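Local coordinates for protein proline dehydrogenase (Bradyrhizobium japonicum USDA 110, PDB 3HAZ) that probably oxidises proline to glutamate in two steps, pairing an FAD-dependent proline dehydrogenase with an NAD-dependent aldehyde dehydrogenase, at residues Y14-L25 and L360-M371; M3-T11 and D328-R336. One frame throughout, in Å; residues are numbered along the deposited sequence.

Contact 1. Residues Y14-L25 and L360-M371; sequences YAPDDAEIAARL and LDGYPVFTRKAM. With FAD (flavin-adenine dinucleotide), chain C; SO4 (sulfate ion), chain F.
The ring of Phe366 meets the carboxylate of Asp18 at its edge, near the ring plane, with OD2 4.0 Å from CD1 and the two planes 80° apart. Over one face of that ring, toward the rim, sits the carbonyl oxygen of Met371, while Ile21 comes in obliquely, its CG2 and CD1 both against CE1. The Tyr14 ring has CE2 3.7 Å from Pro364 CB, its CG standing anti to the backbone N (chi1 -156°), which lays the ring alongside the proline.

No hydrogen bond crosses the contact directly; water does the joining. Asp18 OD2 accepts from two waters, one taking the N-H of Thr367 and the other donating to Val365 O, and Asp18 OD1 is salt-bridged to Lys318. Met371 is a knob in a hole formed by Asp18, Ile21, Ala22 and Leu25, its chain bent twice so that CE ends 3.6 Å from Ala22 CB.

Helix 18-28 is thus laid over the loop leading into helix 369-384 of the proline dehydrogenase barrel. In that loop Thr367 O takes the adenine N6A of FAD at 3.0 Å, while Lys369, at the helix start, sends NZ to the phosphate oxygen O2A. A sulfate, probably from the crystallisation liquor, lies at the edge of the Arg368 guanidinium, gripped by NE and NH2, the latter 2.9 Å from O1 at 172°; Ala370 N holds its O4 at 2.7 Å. NH2 also donates to Ala490 O and NH1 to Ala496 O. With a leucine here the sulfate would probably lose both guanidinium bonds and the two carbonyls these donors.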
loop_
_atom_site.group_PDB
_atom_site.type_symbol
_atom_site.label_atom_id
_atom_site.label_comp_id
_atom_site.label_asym_id
_atom_site.label_seq_id
_atom_site.Cartn_x
_atom_site.Cartn_y
_atom_site.Cartn_z
ATOM N N TYR A 14 -8.821 -40.403 12.066
ATOM C CA TYR A 14 -7.501 -39.907 12.442
ATOM C C TYR A 14 -7.443 -38.398 12.645
ATOM O O TYR A 14 -6.873 -37.922 13.625
ATOM C CB TYR A 14 -6.472 -40.316 11.382
ATOM C CG TYR A 14 -5.044 -40.378 11.884
ATOM C CD1 TYR A 14 -4.612 -41.438 12.679
ATOM C CD2 TYR A 14 -4.127 -39.385 11.557
ATOM C CE1 TYR A 14 -3.307 -41.508 13.133
ATOM C CE2 TYR A 14 -2.821 -39.445 12.008
ATOM C CZ TYR A 14 -2.417 -40.510 12.795
ATOM O OH TYR A 14 -1.117 -40.577 13.245
ATOM N N ALA A 15 -8.020 -37.648 11.713
ATOM C CA ALA A 15 -7.901 -36.191 11.731
ATOM C C ALA A 15 -9.198 -35.479 11.358
ATOM O O ALA A 15 -9.254 -34.792 10.342
ATOM C CB ALA A 15 -6.779 -35.744 10.797
ATOM N N PRO A 16 -10.241 -35.629 12.187
ATOM C CA PRO A 16 -11.523 -34.964 11.910
ATOM C C PRO A 16 -11.421 -33.439 11.959
ATOM O O PRO A 16 -10.417 -32.892 12.428
ATOM C CB PRO A 16 -12.443 -35.480 13.024
ATOM C CG PRO A 16 -11.530 -35.954 14.107
ATOM C CD PRO A 16 -10.262 -36.406 13.439
ATOM N N ASP A 17 -12.466 -32.771 11.476
ATOM C CA ASP A 17 -12.500 -31.311 11.359
ATOM C C ASP A 17 -12.579 -30.606 12.713
ATOM O O ASP A 17 -13.479 -30.871 13.511
ATOM C CB ASP A 17 -13.686 -30.896 10.481
ATOM C CG ASP A 17 -13.936 -29.400 10.498
ATOM O OD1 ASP A 17 -13.009 -28.625 10.173
ATOM O OD2 ASP A 17 -15.072 -29.001 10.829
ATOM N N ASP A 18 -11.642 -29.694 12.954
ATOM C CA ASP A 18 -11.548 -28.996 14.233
ATOM C C ASP A 18 -12.833 -28.250 14.586
ATOM O O ASP A 18 -13.286 -28.283 15.731
ATOM C CB ASP A 18 -10.383 -28.003 14.219
ATOM C CG ASP A 18 -9.038 -28.672 13.983
ATOM O OD1 ASP A 18 -8.887 -29.406 12.978
ATOM O OD2 ASP A 18 -8.121 -28.446 14.800
ATOM N N ALA A 19 -13.400 -27.568 13.595
ATOM C CA ALA A 19 -14.573 -26.719 13.792
ATOM C C ALA A 19 -15.759 -27.476 14.379
ATOM O O ALA A 19 -16.405 -27.006 15.317
ATOM C CB ALA A 19 -14.968 -26.054 12.478
ATOM N N GLU A 20 -16.049 -28.644 13.815
ATOM C CA GLU A 20 -17.152 -29.470 14.296
ATOM C C GLU A 20 -16.928 -29.932 15.734
ATOM O O GLU A 20 -17.879 -30.075 16.505
ATOM C CB GLU A 20 -17.366 -30.668 13.369
ATOM C CG GLU A 20 -17.738 -30.261 11.945
ATOM C CD GLU A 20 -17.967 -31.444 11.023
ATOM O OE1 GLU A 20 -17.423 -32.534 11.301
ATOM O OE2 GLU A 20 -18.690 -31.279 10.016
ATOM N N ILE A 21 -15.671 -30.176 16.094
ATOM C CA ILE A 21 -15.348 -30.530 17.476
ATOM C C ILE A 21 -15.592 -29.320 18.371
ATOM O O ILE A 21 -16.231 -29.425 19.419
ATOM C CB ILE A 21 -13.891 -31.043 17.625
ATOM C CG1 ILE A 21 -13.735 -32.399 16.928
ATOM C CG2 ILE A 21 -13.510 -31.171 19.094
ATOM C CD1 ILE A 21 -12.316 -32.928 16.919
ATOM N N ALA A 22 -15.098 -28.163 17.937
ATOM C CA ALA A 22 -15.296 -26.921 18.673
ATOM C C ALA A 22 -16.781 -26.583 18.837
ATOM O O ALA A 22 -17.175 -25.969 19.827
ATOM C CB ALA A 22 -14.561 -25.775 17.985
ATOM N N ALA A 23 -17.600 -26.984 17.869
ATOM C CA ALA A 23 -19.031 -26.705 17.933
ATOM C C ALA A 23 -19.679 -27.465 19.085
ATOM O O ALA A 23 -20.741 -27.082 19.572
ATOM C CB ALA A 23 -19.713 -27.045 16.602
ATOM N N ARG A 24 -19.036 -28.545 19.518
ATOM C CA ARG A 24 -19.524 -29.313 20.660
ATOM C C ARG A 24 -18.897 -28.816 21.963
ATOM O O ARG A 24 -19.597 -28.596 22.953
ATOM C CB ARG A 24 -19.221 -30.806 20.485
ATOM C CG ARG A 24 -19.754 -31.432 19.202
ATOM C CD ARG A 24 -19.439 -32.930 19.139
ATOM N NE ARG A 24 -18.013 -33.213 19.322
ATOM C CZ ARG A 24 -17.478 -33.688 20.445
ATOM N NH1 ARG A 24 -18.249 -33.942 21.496
ATOM N NH2 ARG A 24 -16.171 -33.912 20.521
ATOM N N LEU A 25 -17.577 -28.633 21.952
ATOM C CA LEU A 25 -16.829 -28.303 23.166
ATOM C C LEU A 25 -17.103 -26.906 23.718
ATOM O O LEU A 25 -17.069 -26.705 24.931
ATOM C CB LEU A 25 -15.319 -28.464 22.941
ATOM C CG LEU A 25 -14.804 -29.812 22.440
ATOM C CD1 LEU A 25 -13.291 -29.749 22.286
ATOM C CD2 LEU A 25 -15.217 -30.964 23.361
ATOM N N LEU A 360 -0.916 -35.897 4.665
ATOM C CA LEU A 360 -2.155 -36.425 5.233
ATOM C C LEU A 360 -3.316 -35.478 4.972
ATOM O O LEU A 360 -3.109 -34.315 4.618
ATOM C CB LEU A 360 -2.000 -36.663 6.742
ATOM C CG LEU A 360 -0.881 -37.629 7.122
ATOM C CD1 LEU A 360 -1.006 -38.045 8.584
ATOM C CD2 LEU A 360 -0.904 -38.856 6.204
ATOM N N ASP A 361 -4.540 -35.962 5.160
ATOM C CA ASP A 361 -5.708 -35.117 4.908
ATOM C C ASP A 361 -6.012 -34.161 6.065
ATOM O O ASP A 361 -6.999 -33.430 6.031
ATOM C CB ASP A 361 -6.938 -35.949 4.519
ATOM C CG ASP A 361 -7.477 -36.789 5.663
ATOM O OD1 ASP A 361 -7.080 -36.563 6.825
ATOM O OD2 ASP A 361 -8.309 -37.682 5.392
ATOM N N GLY A 362 -5.152 -34.159 7.079
ATOM C CA GLY A 362 -5.320 -33.275 8.219
ATOM C C GLY A 362 -4.390 -33.650 9.362
ATOM O O GLY A 362 -3.564 -34.554 9.215
ATOM N N TYR A 363 -4.529 -32.954 10.491
ATOM C CA TYR A 363 -3.705 -33.184 11.680
ATOM C C TYR A 363 -4.467 -33.962 12.754
ATOM O O TYR A 363 -5.634 -33.675 13.018
ATOM C CB TYR A 363 -3.233 -31.847 12.261
ATOM C CG TYR A 363 -2.439 -31.016 11.281
ATOM C CD1 TYR A 363 -3.009 -29.920 10.632
ATOM C CD2 TYR A 363 -1.121 -31.339 10.985
ATOM C CE1 TYR A 363 -2.272 -29.160 9.717
ATOM C CE2 TYR A 363 -0.381 -30.591 10.082
ATOM C CZ TYR A 363 -0.955 -29.508 9.453
ATOM O OH TYR A 363 -0.193 -28.782 8.565
ATOM N N PRO A 364 -3.805 -34.950 13.381
ATOM C CA PRO A 364 -4.445 -35.743 14.441
ATOM C C PRO A 364 -4.529 -34.969 15.756
ATOM O O PRO A 364 -5.221 -35.389 16.689
ATOM C CB PRO A 364 -3.510 -36.947 14.593
ATOM C CG PRO A 364 -2.170 -36.457 14.132
ATOM C CD PRO A 364 -2.440 -35.419 13.070
ATOM N N VAL A 365 -3.814 -33.851 15.825
ATOM C CA VAL A 365 -3.812 -33.012 17.013
ATOM C C VAL A 365 -4.475 -31.689 16.686
ATOM O O VAL A 365 -4.524 -31.289 15.524
ATOM C CB VAL A 365 -2.381 -32.707 17.498
ATOM C CG1 VAL A 365 -1.745 -33.939 18.142
ATOM C CG2 VAL A 365 -1.526 -32.184 16.341
ATOM N N PHE A 366 -4.991 -31.013 17.709
ATOM C CA PHE A 366 -5.466 -29.647 17.530
ATOM C C PHE A 366 -4.271 -28.759 17.186
ATOM O O PHE A 366 -3.127 -29.100 17.500
ATOM C CB PHE A 366 -6.190 -29.157 18.789
ATOM C CG PHE A 366 -7.371 -30.019 19.178
ATOM C CD1 PHE A 366 -8.540 -30.004 18.425
ATOM C CD2 PHE A 366 -7.308 -30.846 20.284
ATOM C CE1 PHE A 366 -9.625 -30.798 18.777
ATOM C CE2 PHE A 366 -8.382 -31.648 20.636
ATOM C CZ PHE A 366 -9.544 -31.624 19.882
ATOM N N THR A 367 -4.529 -27.633 16.529
ATOM C CA THR A 367 -3.446 -26.733 16.142
ATOM C C THR A 367 -3.501 -25.398 16.867
ATOM O O THR A 367 -2.600 -24.572 16.718
ATOM C CB THR A 367 -3.398 -26.498 14.621
ATOM O OG1 THR A 367 -4.717 -26.235 14.129
ATOM C CG2 THR A 367 -2.826 -27.721 13.910
ATOM N N ARG A 368 -4.565 -25.172 17.634
ATOM C CA ARG A 368 -4.584 -24.040 18.554
ATOM C C ARG A 368 -4.506 -24.541 19.992
ATOM O O ARG A 368 -5.226 -25.460 20.379
ATOM C CB ARG A 368 -5.826 -23.167 18.348
ATOM C CG ARG A 368 -5.747 -22.285 17.108
ATOM C CD ARG A 368 -6.872 -21.261 17.072
ATOM N NE ARG A 368 -6.789 -20.311 18.180
ATOM C CZ ARG A 368 -7.629 -19.296 18.356
ATOM N NH1 ARG A 368 -8.616 -19.094 17.490
ATOM N NH2 ARG A 368 -7.484 -18.483 19.394
ATOM N N LYS A 369 -3.634 -23.922 20.776
ATOM C CA LYS A 369 -3.366 -24.360 22.140
ATOM C C LYS A 369 -4.638 -24.358 22.990
ATOM O O LYS A 369 -4.859 -25.266 23.805
ATOM C CB LYS A 369 -2.278 -23.475 22.764
ATOM C CG LYS A 369 -1.513 -24.104 23.936
ATOM C CD LYS A 369 -2.244 -23.897 25.253
ATOM C CE LYS A 369 -1.380 -24.300 26.438
ATOM N NZ LYS A 369 -2.016 -23.934 27.733
ATOM N N ALA A 370 -5.479 -23.346 22.786
ATOM C CA ALA A 370 -6.736 -23.224 23.520
ATOM C C ALA A 370 -7.676 -24.395 23.253
ATOM O O ALA A 370 -8.483 -24.747 24.109
ATOM C CB ALA A 370 -7.432 -21.905 23.189
ATOM N N MET A 371 -7.586 -24.982 22.061
ATOM C CA MET A 371 -8.391 -26.158 21.736
ATOM C C MET A 371 -7.906 -27.384 22.517
ATOM O O MET A 371 -8.704 -28.223 22.942
ATOM C CB MET A 371 -8.388 -26.437 20.226
ATOM C CG MET A 371 -9.307 -25.526 19.407
ATOM S SD MET A 371 -11.058 -25.727 19.827
ATOM C CE MET A 371 -11.461 -27.329 19.120
HETATM P PA FAD C . 0.450 -26.132 29.197
HETATM O O1A FAD C . 1.496 -24.888 29.026
HETATM O O2A FAD C . -0.849 -25.708 29.718
HETATM O O5B FAD C . 0.215 -26.815 27.741
HETATM C C5B FAD C . 1.342 -27.189 27.002
HETATM C C4B FAD C . 0.917 -28.072 25.822
HETATM O O4B FAD C . -0.347 -27.725 25.033
HETATM C C3B FAD C . 1.723 -28.945 25.071
HETATM O O3B FAD C . 2.625 -29.797 25.756
HETATM C C2B FAD C . 0.796 -29.476 24.007
HETATM O O2B FAD C . 0.283 -30.782 24.194
HETATM C C1B FAD C . -0.221 -28.410 23.805
HETATM N N9A FAD C . 0.030 -27.413 22.780
HETATM C C8A FAD C . 1.049 -26.467 22.726
HETATM N N7A FAD C . 0.853 -25.711 21.602
HETATM C C5A FAD C . -0.308 -26.197 20.957
HETATM C C6A FAD C . -1.017 -25.782 19.697
HETATM N N6A FAD C . -0.510 -24.681 18.888
HETATM N N1A FAD C . -2.110 -26.406 19.314
HETATM C C2A FAD C . -2.630 -27.466 20.083
HETATM N N3A FAD C . -1.947 -27.866 21.292
HETATM C C4A FAD C . -0.808 -27.213 21.690
HETATM N N1 FAD C . 2.638 -36.514 27.117
HETATM C C2 FAD C . 2.533 -37.519 26.186
HETATM O O2 FAD C . 2.360 -37.199 24.857
HETATM N N3 FAD C . 2.651 -38.890 26.597
HETATM C C4 FAD C . 2.864 -39.198 27.911
HETATM O O4 FAD C . 2.912 -40.537 28.321
HETATM C C4X FAD C . 2.969 -38.149 28.888
HETATM N N5 FAD C . 3.194 -38.472 30.331
HETATM C C5X FAD C . 3.301 -37.424 31.278
HETATM C C6 FAD C . 3.531 -37.743 32.695
HETATM C C7 FAD C . 3.632 -36.695 33.639
HETATM C C7M FAD C . 3.892 -37.037 35.097
HETATM C C8 FAD C . 3.502 -35.284 33.208
HETATM C C8M FAD C . 3.614 -34.124 34.211
HETATM C C9 FAD C . 3.283 -34.983 31.852
HETATM C C9A FAD C . 3.185 -36.069 30.860
HETATM N N10 FAD C . 2.959 -35.763 29.446
HETATM C C10 FAD C . 2.852 -36.838 28.486
HETATM C "C1'" FAD C . 2.654 -34.375 28.970
HETATM C "C2'" FAD C . 3.866 -33.531 28.498
HETATM O "O2'" FAD C . 5.079 -34.122 28.950
HETATM C "C3'" FAD C . 3.686 -32.083 28.983
HETATM O "O3'" FAD C . 4.014 -31.989 30.365
HETATM C "C4'" FAD C . 2.227 -31.542 28.768
HETATM O "O4'" FAD C . 1.646 -31.757 27.529
HETATM C "C5'" FAD C . 2.081 -30.067 29.227
HETATM O "O5'" FAD C . 0.747 -29.725 29.569
HETATM P P FAD C . 0.527 -28.566 30.736
HETATM O O1P FAD C . -1.100 -28.421 31.073
HETATM O O2P FAD C . 1.311 -28.912 31.928
HETATM O O3P FAD C . 1.207 -27.196 30.163
HETATM S S SO4 F . -4.313 -19.701 21.080
HETATM O O1 SO4 F . -5.325 -18.668 21.301
HETATM O O2 SO4 F . -4.085 -19.895 19.648
HETATM O O3 SO4 F . -3.070 -19.274 21.714
HETATM O O4 SO4 F . -4.784 -20.947 21.669
HETATM O O HOH W 1 -6.372 -37.946 16.505
HETATM O O HOH W 2 -7.397 -26.722 16.597
HETATM O O HOH W 3 -5.983 -29.675 13.698
#

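Contact 2. Residues M3-T11 and D328-R336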
loop_
_atom_site.group_PDB
_atom_site.type_symbol
_atom_site.label_atom_id
_atom_site.label_comp_id
_atom_site.label_asym_id
_atom_site.label_seq_id
_atom_site.Cartn_x
_atom_site.Cartn_y
_atom_site.Cartn_z
ATOM N N MET A 3 -18.105 -58.565 32.067
ATOM C CA MET A 3 -19.163 -59.303 31.381
ATOM C C MET A 3 -19.587 -58.688 30.036
ATOM O O MET A 3 -20.033 -59.412 29.143
ATOM C CB MET A 3 -20.376 -59.495 32.298
ATOM C CG MET A 3 -21.315 -60.608 31.857
ATOM S SD MET A 3 -22.541 -61.036 33.109
ATOM C CE MET A 3 -23.362 -59.460 33.341
ATOM N N PRO A 4 -19.464 -57.353 29.887
ATOM C CA PRO A 4 -19.720 -56.742 28.575
ATOM C C PRO A 4 -18.689 -57.181 27.537
ATOM O O PRO A 4 -17.638 -57.715 27.900
ATOM C CB PRO A 4 -19.572 -55.241 28.847
ATOM C CG PRO A 4 -19.791 -55.090 30.309
ATOM C CD PRO A 4 -19.248 -56.336 30.931
ATOM N N ASN A 5 -18.987 -56.948 26.264
ATOM C CA ASN A 5 -18.111 -57.372 25.177
ATOM C C ASN A 5 -16.764 -56.652 25.179
ATOM O O ASN A 5 -16.699 -55.440 25.400
ATOM C CB ASN A 5 -18.792 -57.139 23.823
ATOM C CG ASN A 5 -20.203 -57.693 23.769
ATOM O OD1 ASN A 5 -20.563 -58.594 24.527
ATOM N ND2 ASN A 5 -21.011 -57.155 22.861
ATOM N N ILE A 6 -15.691 -57.397 24.930
ATOM C CA ILE A 6 -14.401 -56.781 24.648
ATOM C C ILE A 6 -14.572 -55.885 23.426
ATOM O O ILE A 6 -15.054 -56.338 22.390
ATOM C CB ILE A 6 -13.317 -57.837 24.354
ATOM C CG1 ILE A 6 -13.016 -58.661 25.611
ATOM C CG2 ILE A 6 -12.048 -57.171 23.835
ATOM C CD1 ILE A 6 -12.070 -59.830 25.376
ATOM N N PRO A 7 -14.200 -54.600 23.547
ATOM C CA PRO A 7 -14.333 -53.647 22.440
ATOM C C PRO A 7 -13.530 -54.064 21.207
ATOM O O PRO A 7 -12.487 -54.707 21.340
ATOM C CB PRO A 7 -13.748 -52.354 23.028
ATOM C CG PRO A 7 -12.883 -52.828 24.181
ATOM C CD PRO A 7 -13.689 -53.940 24.759
ATOM N N PRO A 8 -14.013 -53.697 20.011
ATOM C CA PRO A 8 -13.302 -53.953 18.751
ATOM C C PRO A 8 -11.988 -53.179 18.708
ATOM O O PRO A 8 -11.849 -52.186 19.418
ATOM C CB PRO A 8 -14.258 -53.400 17.681
ATOM C CG PRO A 8 -15.585 -53.256 18.363
ATOM C CD PRO A 8 -15.275 -52.968 19.800
ATOM N N PRO A 9 -11.030 -53.630 17.886
ATOM C CA PRO A 9 -9.767 -52.898 17.767
ATOM C C PRO A 9 -10.030 -51.422 17.503
ATOM O O PRO A 9 -10.842 -51.097 16.643
ATOM C CB PRO A 9 -9.102 -53.553 16.560
ATOM C CG PRO A 9 -9.629 -54.956 16.571
ATOM C CD PRO A 9 -11.044 -54.858 17.072
ATOM N N PHE A 10 -9.358 -50.546 18.245
ATOM C CA PHE A 10 -9.600 -49.108 18.144
ATOM C C PHE A 10 -9.332 -48.567 16.737
ATOM O O PHE A 10 -8.288 -48.842 16.146
ATOM C CB PHE A 10 -8.743 -48.366 19.165
ATOM C CG PHE A 10 -9.034 -46.897 19.255
ATOM C CD1 PHE A 10 -10.135 -46.439 19.957
ATOM C CD2 PHE A 10 -8.192 -45.977 18.664
ATOM C CE1 PHE A 10 -10.397 -45.082 20.055
ATOM C CE2 PHE A 10 -8.446 -44.616 18.757
ATOM C CZ PHE A 10 -9.551 -44.171 19.452
ATOM N N THR A 11 -10.269 -47.779 16.212
ATOM C CA THR A 11 -10.145 -47.268 14.852
ATOM C C THR A 11 -10.908 -45.955 14.600
ATOM O O THR A 11 -11.597 -45.809 13.590
ATOM C CB THR A 11 -10.580 -48.340 13.819
ATOM O OG1 THR A 11 -10.497 -47.800 12.495
ATOM C CG2 THR A 11 -12.004 -48.807 14.087
ATOM N N ASP A 328 -12.565 -47.423 28.922
ATOM C CA ASP A 328 -13.640 -47.769 29.851
ATOM C C ASP A 328 -14.278 -49.114 29.499
ATOM O O ASP A 328 -14.519 -49.939 30.376
ATOM C CB ASP A 328 -14.716 -46.682 29.891
ATOM C CG ASP A 328 -15.731 -46.916 31.001
ATOM O OD1 ASP A 328 -15.305 -47.075 32.167
ATOM O OD2 ASP A 328 -16.946 -46.949 30.708
ATOM N N ALA A 329 -14.560 -49.323 28.217
ATOM C CA ALA A 329 -15.146 -50.581 27.762
ATOM C C ALA A 329 -14.209 -51.744 28.062
ATOM O O ALA A 329 -14.641 -52.835 28.430
ATOM C CB ALA A 329 -15.448 -50.514 26.281
ATOM N N LEU A 330 -12.917 -51.495 27.891
ATOM C CA LEU A 330 -11.887 -52.471 28.196
ATOM C C LEU A 330 -11.981 -52.837 29.676
ATOM O O LEU A 330 -11.966 -54.013 30.049
ATOM C CB LEU A 330 -10.521 -51.856 27.892
ATOM C CG LEU A 330 -9.414 -52.699 27.266
ATOM C CD1 LEU A 330 -9.967 -53.619 26.192
ATOM C CD2 LEU A 330 -8.347 -51.775 26.693
ATOM N N ALA A 331 -12.093 -51.815 30.518
ATOM C CA ALA A 331 -12.158 -52.020 31.959
ATOM C C ALA A 331 -13.396 -52.824 32.361
ATOM O O ALA A 331 -13.307 -53.756 33.164
ATOM C CB ALA A 331 -12.114 -50.683 32.689
ATOM N N ARG A 332 -14.548 -52.472 31.796
ATOM C CA ARG A 332 -15.785 -53.175 32.126
ATOM C C ARG A 332 -15.748 -54.611 31.616
ATOM O O ARG A 332 -16.182 -55.531 32.301
ATOM C CB ARG A 332 -17.009 -52.451 31.554
ATOM C CG ARG A 332 -17.151 -50.998 31.987
ATOM C CD ARG A 332 -18.520 -50.433 31.607
ATOM N NE ARG A 332 -19.032 -51.012 30.364
ATOM C CZ ARG A 332 -18.909 -50.453 29.163
ATOM N NH1 ARG A 332 -19.407 -51.065 28.095
ATOM N NH2 ARG A 332 -18.290 -49.286 29.028
ATOM N N ALA A 333 -15.221 -54.796 30.411
ATOM C CA ALA A 333 -15.209 -56.111 29.778
ATOM C C ALA A 333 -14.363 -57.119 30.550
ATOM O O ALA A 333 -14.679 -58.311 30.593
ATOM C CB ALA A 333 -14.730 -56.002 28.335
ATOM N N HIS A 334 -13.278 -56.646 31.151
ATOM C CA HIS A 334 -12.414 -57.537 31.918
ATOM C C HIS A 334 -12.645 -57.373 33.421
ATOM O O HIS A 334 -11.936 -57.963 34.236
ATOM C CB HIS A 334 -10.940 -57.323 31.548
ATOM C CG HIS A 334 -10.633 -57.603 30.105
ATOM N ND1 HIS A 334 -10.694 -58.869 29.562
ATOM C CD2 HIS A 334 -10.263 -56.779 29.096
ATOM C CE1 HIS A 334 -10.380 -58.812 28.280
ATOM N NE2 HIS A 334 -10.115 -57.555 27.972
ATOM N N ASP A 335 -13.655 -56.576 33.766
ATOM C CA ASP A 335 -13.969 -56.236 35.153
ATOM C C ASP A 335 -12.724 -55.843 35.949
ATOM O O ASP A 335 -12.399 -56.459 36.964
ATOM C CB ASP A 335 -14.716 -57.381 35.848
ATOM C CG ASP A 335 -15.279 -56.971 37.199
ATOM O OD1 ASP A 335 -15.467 -55.756 37.420
ATOM O OD2 ASP A 335 -15.529 -57.859 38.042
ATOM N N ARG A 336 -12.034 -54.810 35.480
ATOM C CA ARG A 336 -10.853 -54.309 36.164
ATOM C C ARG A 336 -11.047 -52.858 36.572
ATOM O O ARG A 336 -11.878 -52.147 36.010
ATOM C CB ARG A 336 -9.612 -54.425 35.268
ATOM C CG ARG A 336 -9.390 -55.805 34.659
ATOM C CD ARG A 336 -8.864 -56.814 35.679
ATOM N NE ARG A 336 -8.686 -58.120 35.046
ATOM C CZ ARG A 336 -7.634 -58.453 34.303
ATOM N NH1 ARG A 336 -7.570 -59.654 33.747
ATOM N NH2 ARG A 336 -6.642 -57.586 34.115
HETATM O O HOH W 4 -17.155 -53.586 27.550
#
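Pro7 presses its ring onto the helix ending at Ala333, with CG 3.6 Å from Leu330 CD1 and 4.0 Å from Ala329 CB, the proline and leucine side chains crossing at about a right angle. This is the close-packed part of the contact: Leu330 is buried and also leans on Ala295 and Leu298 of helix 287-298. The methyl of Ala333 fits against the backbone of the extended N-terminal chain.

The rest is looser and faces solvent. Exposed Ile6 extends to His334, CD1 3.5 Å from CE1; its CG1 lies anti to the carbonyl carbon (chi1 -67°), which sends the longer branch toward the imidazole. The ring of Pro4, poorly ordered, rests CG near the edge of the Arg332 guanidinium, though its carbonyl O still touches Ala333 CB at 3.4 Å. That guanidinium is occupied within its own helix, where NH2 forms a salt bridge to Asp328 OD2 at 3.2 Å, meeting it from above the carboxylate plane. No direct hydrogen bond spans the two segments; a water donates both to Asn5 O and to Ala329 O and so ties the chain to the helix.

Here an extended, proline-rich N-terminal arm lies across the last turns of a barrel helix that closes in a Schellman motif, with Asp335 at positive phi as its C-prime residue, Arg336 N bonded to Ala331 O and Asp335 N to Arg332 O.

In the fold
Contact 2 precedes contact 1 along the N-terminal arm: 3-11 comes first, then 14-25, and their partners run 328-336 then 360-371, so the two pairings interleave. Their centres are about 26 Å apart. Both partners belong to the proline dehydrogenase barrel, the first at the end of helix 320-333, just before strand 338-343, and the second in the loop after helix 348-357 that enters helix 369-384. The arm therefore runs across the outside of the barrel, from the surface end of helix 320-333 in contact 2 to the buried surroundings of the FAD adenine in contact 1, bringing the chain's N-terminal end against the flavin-binding domain more than 300 residues later in sequence.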